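Local coordinates for protein HpcE (Thermus thermophilus, PDB 1WZO) that probably catalyses the isomerisation of 2-hydroxyhepta-2,4-diene-1,7-dioate in the breakdown of aromatic compounds, as a member of the fumarylacetoacetate hydrolase family, at residues B[172-177]-B[227-232]; B[79-84]-B[236-241]. One frame throughout, in Å; residues are numbered along the deposited sequence.

Contact 1. Residues B[172-177]-B[227-232]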
loop_
_atom_site.group_PDB
_atom_site.type_symbol
_atom_site.label_atom_id
_atom_site.label_comp_id
_atom_site.label_asym_id
_atom_site.label_seq_id
_atom_site.Cartn_x
_atom_site.Cartn_y
_atom_site.Cartn_z
ATOM N N ARG B 172 21.935 -5.191 25.413
ATOM C CA ARG B 172 21.739 -4.617 26.734
ATOM C C ARG B 172 20.341 -4.045 26.895
ATOM O O ARG B 172 19.748 -3.540 25.939
ATOM C CB ARG B 172 22.770 -3.520 26.995
ATOM C CG ARG B 172 24.172 -4.060 27.161
ATOM C CD ARG B 172 25.206 -2.953 27.159
ATOM N NE ARG B 172 26.556 -3.513 27.162
ATOM C CZ ARG B 172 27.649 -2.828 26.847
ATOM N NH1 ARG B 172 27.556 -1.551 26.503
ATOM N NH2 ARG B 172 28.833 -3.428 26.864
ATOM N N ALA B 173 19.821 -4.133 28.112
ATOM C CA ALA B 173 18.501 -3.604 28.419
ATOM C C ALA B 173 18.545 -2.892 29.759
ATOM O O ALA B 173 19.098 -3.409 30.735
ATOM C CB ALA B 173 17.475 -4.729 28.462
ATOM N N TYR B 174 17.967 -1.699 29.794
ATOM C CA TYR B 174 17.912 -0.906 31.009
ATOM C C TYR B 174 16.458 -0.607 31.349
ATOM O O TYR B 174 15.635 -0.394 30.455
ATOM C CB TYR B 174 18.630 0.432 30.821
ATOM C CG TYR B 174 20.074 0.347 30.380
ATOM C CD1 TYR B 174 20.409 -0.003 29.072
ATOM C CD2 TYR B 174 21.108 0.665 31.263
ATOM C CE1 TYR B 174 21.743 -0.028 28.651
ATOM C CE2 TYR B 174 22.442 0.642 30.854
ATOM C CZ TYR B 174 22.752 0.297 29.548
ATOM O OH TYR B 174 24.068 0.293 29.141
ATOM N N VAL B 175 16.146 -0.596 32.640
ATOM C CA VAL B 175 14.806 -0.261 33.099
ATOM C C VAL B 175 14.982 0.907 34.065
ATOM O O VAL B 175 15.619 0.770 35.111
ATOM C CB VAL B 175 14.117 -1.436 33.831
ATOM C CG1 VAL B 175 12.770 -0.987 34.376
ATOM C CG2 VAL B 175 13.916 -2.601 32.875
ATOM N N ASN B 176 14.440 2.062 33.690
ATOM C CA ASN B 176 14.546 3.264 34.508
ATOM C C ASN B 176 16.008 3.657 34.713
ATOM O O ASN B 176 16.416 4.024 35.818
ATOM C CB ASN B 176 13.870 3.054 35.867
ATOM C CG ASN B 176 12.403 2.702 35.737
ATOM O OD1 ASN B 176 11.680 3.299 34.939
ATOM N ND2 ASN B 176 11.953 1.737 36.528
ATOM N N GLY B 177 16.790 3.568 33.643
ATOM C CA GLY B 177 18.191 3.936 33.712
ATOM C C GLY B 177 19.123 2.911 34.332
ATOM O O GLY B 177 20.341 3.085 34.298
ATOM N N VAL B 227 10.552 2.886 32.359
ATOM C CA VAL B 227 11.040 3.382 31.083
ATOM C C VAL B 227 12.061 2.362 30.599
ATOM O O VAL B 227 13.120 2.187 31.204
ATOM C CB VAL B 227 11.710 4.769 31.225
ATOM C CG1 VAL B 227 12.272 5.219 29.884
ATOM C CG2 VAL B 227 10.691 5.784 31.728
ATOM N N MET B 228 11.729 1.666 29.519
ATOM C CA MET B 228 12.618 0.652 28.979
ATOM C C MET B 228 13.538 1.225 27.915
ATOM O O MET B 228 13.092 1.928 27.003
ATOM C CB MET B 228 11.800 -0.498 28.381
ATOM C CG MET B 228 10.847 -1.155 29.364
ATOM S SD MET B 228 9.757 -2.363 28.566
ATOM C CE MET B 228 8.784 -1.269 27.546
ATOM N N ARG B 229 14.831 0.940 28.046
ATOM C CA ARG B 229 15.805 1.399 27.068
ATOM C C ARG B 229 16.644 0.202 26.653
ATOM O O ARG B 229 17.449 -0.316 27.432
ATOM C CB ARG B 229 16.712 2.491 27.643
ATOM C CG ARG B 229 17.580 3.160 26.585
ATOM C CD ARG B 229 18.518 4.179 27.202
ATOM N NE ARG B 229 19.567 3.544 27.992
ATOM C CZ ARG B 229 20.033 4.024 29.140
ATOM N NH1 ARG B 229 19.535 5.146 29.643
ATOM N NH2 ARG B 229 21.006 3.387 29.782
ATOM N N LEU B 230 16.438 -0.241 25.420
ATOM C CA LEU B 230 17.163 -1.377 24.886
ATOM C C LEU B 230 18.260 -0.894 23.952
ATOM O O LEU B 230 18.059 0.027 23.160
ATOM C CB LEU B 230 16.202 -2.313 24.141
ATOM C CG LEU B 230 15.416 -3.312 24.996
ATOM C CD1 LEU B 230 14.738 -2.605 26.162
ATOM C CD2 LEU B 230 14.389 -4.023 24.116
ATOM N N GLU B 231 19.422 -1.526 24.051
ATOM C CA GLU B 231 20.557 -1.156 23.221
ATOM C C GLU B 231 21.242 -2.378 22.634
ATOM O O GLU B 231 21.333 -3.423 23.274
ATOM C CB GLU B 231 21.571 -0.347 24.043
ATOM C CG GLU B 231 21.097 1.046 24.431
ATOM C CD GLU B 231 22.091 1.778 25.331
ATOM O OE1 GLU B 231 23.311 1.669 25.088
ATOM O OE2 GLU B 231 21.650 2.466 26.274
ATOM N N ILE B 232 21.690 -2.245 21.393
ATOM C CA ILE B 232 22.406 -3.310 20.717
ATOM C C ILE B 232 23.598 -2.651 20.042
ATOM O O ILE B 232 23.470 -1.587 19.434
ATOM C CB ILE B 232 21.554 -4.021 19.646
ATOM C CG1 ILE B 232 20.341 -4.695 20.301
ATOM C CG2 ILE B 232 22.398 -5.066 18.933
ATOM C CD1 ILE B 232 19.525 -5.563 19.339
HETATM O O HOH W 1 25.587 0.440 26.703
HETATM O O HOH W 2 24.096 3.439 28.047
HETATM O O HOH W 3 15.907 2.958 31.037
#

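Contact 2. Residues B[79-84]-B[236-241]. With GOL (glycerol), chain H.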
loop_
_atom_site.group_PDB
_atom_site.type_symbol
_atom_site.label_atom_id
_atom_site.label_comp_id
_atom_site.label_asym_id
_atom_site.label_seq_id
_atom_site.Cartn_x
_atom_site.Cartn_y
_atom_site.Cartn_z
ATOM N N LEU B 79 5.469 -0.393 17.450
ATOM C CA LEU B 79 5.493 0.874 18.160
ATOM C C LEU B 79 6.833 1.554 17.904
ATOM O O LEU B 79 7.875 0.908 17.934
ATOM C CB LEU B 79 5.322 0.629 19.661
ATOM C CG LEU B 79 5.156 1.869 20.545
ATOM C CD1 LEU B 79 3.768 2.483 20.334
ATOM C CD2 LEU B 79 5.342 1.467 22.014
ATOM N N PRO B 80 6.825 2.869 17.654
ATOM C CA PRO B 80 8.089 3.561 17.401
ATOM C C PRO B 80 8.856 3.916 18.667
ATOM O O PRO B 80 8.325 3.856 19.782
ATOM C CB PRO B 80 7.644 4.811 16.654
ATOM C CG PRO B 80 6.370 5.147 17.367
ATOM C CD PRO B 80 5.684 3.787 17.470
ATOM N N HIS B 81 10.113 4.291 18.467
ATOM C CA HIS B 81 10.990 4.729 19.540
ATOM C C HIS B 81 10.235 5.869 20.227
ATOM O O HIS B 81 9.643 6.713 19.553
ATOM C CB HIS B 81 12.302 5.230 18.917
ATOM C CG HIS B 81 13.246 5.874 19.886
ATOM N ND1 HIS B 81 13.659 5.261 21.049
ATOM C CD2 HIS B 81 13.896 7.062 19.835
ATOM C CE1 HIS B 81 14.522 6.044 21.674
ATOM N NE2 HIS B 81 14.684 7.143 20.958
ATOM N N LYS B 82 10.235 5.868 21.557
ATOM C CA LYS B 82 9.555 6.891 22.357
ATOM C C LYS B 82 8.046 6.660 22.512
ATOM O O LYS B 82 7.390 7.344 23.298
ATOM C CB LYS B 82 9.796 8.290 21.775
ATOM C CG LYS B 82 11.259 8.724 21.753
ATOM C CD LYS B 82 11.842 8.781 23.153
ATOM C CE LYS B 82 13.257 9.348 23.136
ATOM N NZ LYS B 82 13.863 9.370 24.498
ATOM N N GLY B 83 7.495 5.711 21.760
ATOM C CA GLY B 83 6.073 5.419 21.871
ATOM C C GLY B 83 5.765 4.792 23.222
ATOM O O GLY B 83 6.653 4.231 23.866
ATOM N N VAL B 84 4.508 4.872 23.654
ATOM C CA VAL B 84 4.101 4.325 24.947
ATOM C C VAL B 84 3.554 2.899 24.878
ATOM O O VAL B 84 2.593 2.620 24.150
ATOM C CB VAL B 84 3.026 5.228 25.611
ATOM C CG1 VAL B 84 2.565 4.616 26.925
ATOM C CG2 VAL B 84 3.583 6.626 25.842
ATOM N N GLY B 236 22.177 1.853 18.219
ATOM C CA GLY B 236 21.558 2.921 18.984
ATOM C C GLY B 236 20.794 2.447 20.206
ATOM O O GLY B 236 21.090 1.392 20.770
ATOM N N ALA B 237 19.799 3.228 20.613
ATOM C CA ALA B 237 18.998 2.893 21.780
ATOM C C ALA B 237 17.508 3.121 21.521
ATOM O O ALA B 237 17.102 4.182 21.035
ATOM C CB ALA B 237 19.458 3.723 22.989
ATOM N N LEU B 238 16.709 2.107 21.843
ATOM C CA LEU B 238 15.260 2.149 21.663
ATOM C C LEU B 238 14.654 2.315 23.048
ATOM O O LEU B 238 14.802 1.445 23.905
ATOM C CB LEU B 238 14.776 0.842 21.025
ATOM C CG LEU B 238 13.275 0.600 20.826
ATOM C CD1 LEU B 238 12.698 1.612 19.843
ATOM C CD2 LEU B 238 13.076 -0.829 20.296
ATOM N N GLU B 239 13.966 3.430 23.261
ATOM C CA GLU B 239 13.381 3.718 24.560
ATOM C C GLU B 239 11.865 3.877 24.569
ATOM O O GLU B 239 11.299 4.620 23.760
ATOM C CB GLU B 239 14.032 4.976 25.128
ATOM C CG GLU B 239 13.419 5.472 26.416
ATOM C CD GLU B 239 14.082 6.739 26.902
ATOM O OE1 GLU B 239 15.173 6.644 27.500
ATOM O OE2 GLU B 239 13.517 7.828 26.669
ATOM N N ASN B 240 11.216 3.182 25.500
ATOM C CA ASN B 240 9.765 3.255 25.622
ATOM C C ASN B 240 9.257 3.174 27.050
ATOM O O ASN B 240 9.641 2.285 27.817
ATOM C CB ASN B 240 9.077 2.135 24.829
ATOM C CG ASN B 240 9.478 2.110 23.379
ATOM O OD1 ASN B 240 10.452 1.463 23.007
ATOM N ND2 ASN B 240 8.733 2.824 22.548
ATOM N N PRO B 241 8.391 4.119 27.431
ATOM C CA PRO B 241 7.832 4.112 28.779
ATOM C C PRO B 241 6.593 3.215 28.737
ATOM O O PRO B 241 6.088 2.898 27.653
ATOM C CB PRO B 241 7.497 5.577 29.021
ATOM C CG PRO B 241 7.126 6.066 27.657
ATOM C CD PRO B 241 8.158 5.415 26.764
HETATM C C1 GOL H . 17.632 8.895 19.829
HETATM O O1 GOL H . 16.762 9.435 20.812
HETATM C C2 GOL H . 18.546 7.818 20.420
HETATM O O2 GOL H . 17.770 6.766 21.003
HETATM C C3 GOL H . 19.452 7.249 19.330
HETATM O O3 GOL H . 20.301 6.240 19.845
#

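Contact 1. Residues B[172-177]-B[227-232]
Over one face of the Tyr-174 ring lies the guanidinium of Arg-229, whose NH2 sits 3.0 Å above the ring plane, close to the centre. The two planes are inclined by 53°, so this is a tilted cation-pi contact, with CZ of Arg-229 4.0 Å from the centroid of the Tyr-174 ring. At the edge of the same ring, in its plane, is the carbonyl O of Arg-229. OE2 of Glu-231 comes in obliquely, 3.4 Å from CE1 of Tyr-174. The arginine chain leaves the backbone extended and bends at chi3 (70°), which turns its head over the tyrosine. Its NE also forms a salt bridge with Glu-231 OE2, although the hydrogen bond within it is weak, so the cation is shared between a carboxylate and an aromatic face.

These groups stand on one face of an antiparallel pair, strands 170-175 and 227-232, inside a five-stranded sheet of the FAH-family domain. Arg-172 with Glu-231 and Tyr-174 with Arg-229 are hydrogen-bonded pairs. Ala-173 with Leu-230 and Val-175 with Met-228 are non-hydrogen-bonded pairs on the other face, where Ala-173, Val-175 and Met-228 pack on Tyr-96 and Leu-230 on Val-98, both of strand 94-104.

A water accepts from NH1 of Arg-172, donates to OE1 of Glu-231 and bonds to the hydroxyl of Tyr-174; NH1 of Arg-172 and OE1 of Glu-231 lie 5.5 Å apart. Where strand 170-175 ends, Asn-176 extends the ladder: its N donates almost straight to O of Val-227 at 2.8 Å, and its OD1 accepts from N of Val-227, also at 2.8 Å, with the donor above the amide plane. The ND2 of Asn-176 is held by Asp-226.

Contact 2. Residues B[79-84]-B[236-241]
With CG of His-81 anti to the backbone N (chi1 173°), the imidazole swings across to strand 237-244 and offers ND1 to the backbone N of Glu-239. The N-H of Glu-239 points almost straight at ND1 of His-81, with N of Glu-239 2.9 Å from it and in the ring plane, so ND1 is the acceptor, a side-chain atom bonding to the strand's backbone. For Asn-240, CG lies beside the backbone N (chi1 -55°), which carries ND2 to the carbonyl oxygens of the turn. ND2 of Asn-240 donates to O of Pro-80 (3.0 Å) and O of Gly-83 (2.8 Å), both almost in the amide plane, a grip that fixes the amide's rotation. The O of Pro-80 also takes the turn's own bond from N of Gly-83, and the two donors reach it from opposite faces of its plane.

Lys-82 contributes at both ends: its N donates to O of Glu-239, while its CG lies over one face of the His-81 ring, offset toward the rim, and the bend at chi2 beyond it helps bring NZ to OE2 of Glu-239, 2.7 Å away, in a salt bridge. NZ meets OE2 from above the carboxylate plane. Nearby, CD1 of Leu-238 packs on CA and CB of His-81, and the Pro-241 ring meets Val-84 at about a right angle.

A glycerol, probably from the crystallisation liquor, bonds through O1 to NE2 of His-81 and through O2 and O3 to the backbone of Ala-237. Trp-37 meets the imidazole edge-to-face. The arrangement is a type II beta turn, Pro-80 to Gly-83, docked onto a strand of the FAH-family sheet just before strand 85-87 joins that strand in parallel.

How the contacts relate
From the N terminus, the chain first reaches the turn at 79-84, then runs through 94-104, 120-131 and 152-159 before entering strand 170-175. Contact 1 closes the inner loop, when strand 227-232 returns beside 172-177. Contact 2 closes the outer one soon afterwards, as the next strand comes back to 79-84, so contact 1 is nested within it. Strands 227-232 and 237-244 are sequential neighbours in one sheet, joined by backbone bonds such as Leu-230 N to Leu-238 O. Contact 1 thus ties this pair to strand 170-175, with 178-184 beyond it in the sheet, while contact 2 ties it to the turn preceding strand 85-87, toward the opposite edge of the sheet.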